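Local coordinates for agmatinase (Burkholderia thailandensis, PDB 4DZ4), which probably hydrolyses agmatine to putrescine and urea at a site that binds two manganese ions, at residues W88-F93 / W316-A321. Sequence-based numbering, arbitrary orientation.
With EDO (1,2-ethanediol), chain T.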
loop_
_atom_site.group_PDB
_atom_site.type_symbol
_atom_site.label_atom_id
_atom_site.label_comp_id
_atom_site.label_asym_id
_atom_site.label_seq_id
_atom_site.Cartn_x
_atom_site.Cartn_y
_atom_site.Cartn_z
ATOM N N TRP B 88 -21.894 16.007 -20.737
ATOM C CA TRP B 88 -21.809 16.368 -22.168
ATOM C C TRP B 88 -22.689 15.553 -23.081
ATOM O O TRP B 88 -23.467 16.099 -23.897
ATOM C CB TRP B 88 -20.354 16.226 -22.619
ATOM C CG TRP B 88 -19.396 17.025 -21.762
ATOM C CD1 TRP B 88 -18.521 16.557 -20.765
ATOM C CD2 TRP B 88 -19.202 18.480 -21.805
ATOM N NE1 TRP B 88 -17.811 17.608 -20.209
ATOM C CE2 TRP B 88 -18.175 18.795 -20.801
ATOM C CE3 TRP B 88 -19.762 19.514 -22.549
ATOM C CZ2 TRP B 88 -17.743 20.103 -20.580
ATOM C CZ3 TRP B 88 -19.315 20.827 -22.321
ATOM C CH2 TRP B 88 -18.341 21.111 -21.357
ATOM N N GLY B 89 -22.546 14.232 -23.009
ATOM C CA GLY B 89 -23.476 13.345 -23.708
ATOM C C GLY B 89 -23.213 13.218 -25.201
ATOM O O GLY B 89 -24.105 12.828 -25.957
ATOM N N PHE B 90 -22.006 13.575 -25.624
ATOM C CA PHE B 90 -21.573 13.310 -26.992
ATOM C C PHE B 90 -20.266 12.543 -26.930
ATOM O O PHE B 90 -19.573 12.584 -25.914
ATOM C CB PHE B 90 -21.437 14.624 -27.799
ATOM C CG PHE B 90 -20.610 15.693 -27.118
ATOM C CD1 PHE B 90 -19.231 15.554 -26.978
ATOM C CD2 PHE B 90 -21.219 16.850 -26.623
ATOM C CE1 PHE B 90 -18.478 16.532 -26.343
ATOM C CE2 PHE B 90 -20.469 17.832 -25.995
ATOM C CZ PHE B 90 -19.102 17.681 -25.859
ATOM N N ASP B 91 -19.924 11.837 -28.007
ATOM C CA ASP B 91 -18.580 11.286 -28.122
ATOM C C ASP B 91 -17.752 12.390 -28.764
ATOM O O ASP B 91 -17.973 12.721 -29.930
ATOM C CB ASP B 91 -18.558 10.023 -28.987
ATOM C CG ASP B 91 -17.142 9.475 -29.175
ATOM O OD1 ASP B 91 -16.166 10.188 -28.877
ATOM O OD2 ASP B 91 -17.021 8.308 -29.577
ATOM N N PRO B 92 -16.811 12.984 -28.012
ATOM C CA PRO B 92 -16.159 14.137 -28.609
ATOM C C PRO B 92 -15.324 13.777 -29.830
ATOM O O PRO B 92 -15.055 14.654 -30.645
ATOM C CB PRO B 92 -15.267 14.674 -27.474
ATOM C CG PRO B 92 -15.036 13.505 -26.579
ATOM C CD PRO B 92 -16.280 12.668 -26.665
ATOM N N PHE B 93 -14.939 12.503 -29.970
ATOM C CA PHE B 93 -13.958 12.137 -30.999
ATOM C C PHE B 93 -14.616 11.924 -32.343
ATOM O O PHE B 93 -13.935 11.738 -33.342
ATOM C CB PHE B 93 -13.107 10.944 -30.549
ATOM C CG PHE B 93 -12.531 11.145 -29.184
ATOM C CD1 PHE B 93 -11.746 12.269 -28.922
ATOM C CD2 PHE B 93 -12.803 10.257 -28.155
ATOM C CE1 PHE B 93 -11.226 12.498 -27.653
ATOM C CE2 PHE B 93 -12.258 10.465 -26.881
ATOM C CZ PHE B 93 -11.501 11.593 -26.631
ATOM N N TRP B 316 -13.078 22.059 -25.842
ATOM C CA TRP B 316 -12.641 22.272 -27.225
ATOM C C TRP B 316 -13.590 21.729 -28.277
ATOM O O TRP B 316 -13.764 22.364 -29.327
ATOM C CB TRP B 316 -11.213 21.771 -27.434
ATOM C CG TRP B 316 -10.156 22.704 -26.883
ATOM C CD1 TRP B 316 -10.034 24.089 -27.067
ATOM C CD2 TRP B 316 -8.992 22.326 -26.058
ATOM N NE1 TRP B 316 -8.917 24.577 -26.412
ATOM C CE2 TRP B 316 -8.243 23.573 -25.798
ATOM C CE3 TRP B 316 -8.521 21.130 -25.528
ATOM C CZ2 TRP B 316 -7.076 23.592 -25.023
ATOM C CZ3 TRP B 316 -7.342 21.161 -24.751
ATOM C CH2 TRP B 316 -6.624 22.363 -24.538
ATOM N N ARG B 317 -14.195 20.559 -28.022
ATOM C CA ARG B 317 -15.180 19.980 -28.966
ATOM C C ARG B 317 -16.312 20.985 -29.127
ATOM O O ARG B 317 -16.750 21.253 -30.246
ATOM C CB ARG B 317 -15.722 18.625 -28.475
ATOM C CG ARG B 317 -16.599 17.874 -29.479
ATOM C CD ARG B 317 -18.054 18.322 -29.363
ATOM N NE ARG B 317 -18.886 17.784 -30.428
ATOM C CZ ARG B 317 -20.204 17.959 -30.513
ATOM N NH1 ARG B 317 -20.852 18.659 -29.596
ATOM N NH2 ARG B 317 -20.877 17.450 -31.531
ATOM N N GLN B 318 -16.771 21.547 -28.014
ATOM C CA GLN B 318 -17.887 22.501 -28.064
ATOM C C GLN B 318 -17.552 23.779 -28.817
ATOM O O GLN B 318 -18.401 24.284 -29.579
ATOM C CB GLN B 318 -18.407 22.831 -26.660
ATOM C CG GLN B 318 -19.128 21.677 -25.973
ATOM C CD GLN B 318 -20.425 21.255 -26.663
ATOM O OE1 GLN B 318 -20.410 20.739 -27.788
ATOM N NE2 GLN B 318 -21.559 21.458 -25.983
ATOM N N ARG B 319 -16.341 24.294 -28.622
ATOM C CA ARG B 319 -15.848 25.449 -29.373
ATOM C C ARG B 319 -15.757 25.178 -30.892
ATOM O O ARG B 319 -16.168 26.023 -31.713
ATOM C CB ARG B 319 -14.497 25.899 -28.815
ATOM N N LYS B 320 -15.235 24.012 -31.271
ATOM C CA LYS B 320 -15.162 23.638 -32.688
ATOM C C LYS B 320 -16.568 23.440 -33.275
ATOM O O LYS B 320 -16.875 23.966 -34.349
ATOM C CB LYS B 320 -14.276 22.394 -32.911
ATOM C CG LYS B 320 -14.123 21.988 -34.384
ATOM C CD LYS B 320 -13.403 20.656 -34.580
ATOM C CE LYS B 320 -13.411 20.232 -36.052
ATOM N NZ LYS B 320 -12.952 18.828 -36.299
ATOM N N ALA B 321 -17.412 22.678 -32.575
ATOM C CA ALA B 321 -18.777 22.396 -33.040
ATOM C C ALA B 321 -19.650 23.654 -33.135
ATOM O O ALA B 321 -20.491 23.754 -34.037
ATOM C CB ALA B 321 -19.443 21.335 -32.176
HETATM C C1 EDO T . -18.235 6.504 -26.022
HETATM O O1 EDO T . -17.923 7.892 -26.230
HETATM C C2 EDO T . -17.346 5.620 -26.875
HETATM O O2 EDO T . -17.788 5.818 -28.227
#
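F90 and R317 carry this contact, with the arginine chain laid across one face of the phenyl ring. R317 CD sits 3.8 Å from the F90 ring centroid, a CH-pi contact. Further along the chain, R317 CZ lies 4.2 Å from the same centroid, over the face, a cation-pi contact. The ring and guanidinium planes are inclined by 30°. The R317 chain leaves the helix with CG anti to the backbone N (chi1 -172°) and then bends at chi2, which carries the guanidinium over the ring. On the other face of the F90 ring lies W88 CB. On the other face of the guanidinium lies A321 CB, one helical turn on. The group is also held by polar partners. R317 NH1 donates to Q318 OE1 at 2.8 Å. The N-H...O angle is bent, at 137°. R317 NE forms a salt bridge with D95. These bonds probably fix its rotation.

The contact joins the loop between helix 69-76 and strand 98-103 to the C-terminal helix 300-323 of the arginase fold, an alpha/beta fold with a parallel sheet. It is surface packing away from the manganese site.

P92 forms the buried side, where its CB meets R317 CG at 4.0 Å. D91 OD1 accepts from F93 N, making an Asx turn that spans P92.

Q318 lies on the peripheral, partly exposed side. Q318 OE1 approaches F90 CE2 obliquely at 3.4 Å. Q318 CG reaches W88 CZ3 at 3.8 Å, with the amide plane nearly perpendicular to the indole. W88 NE1 hydrogen-bonds to D311, earlier on the same helix.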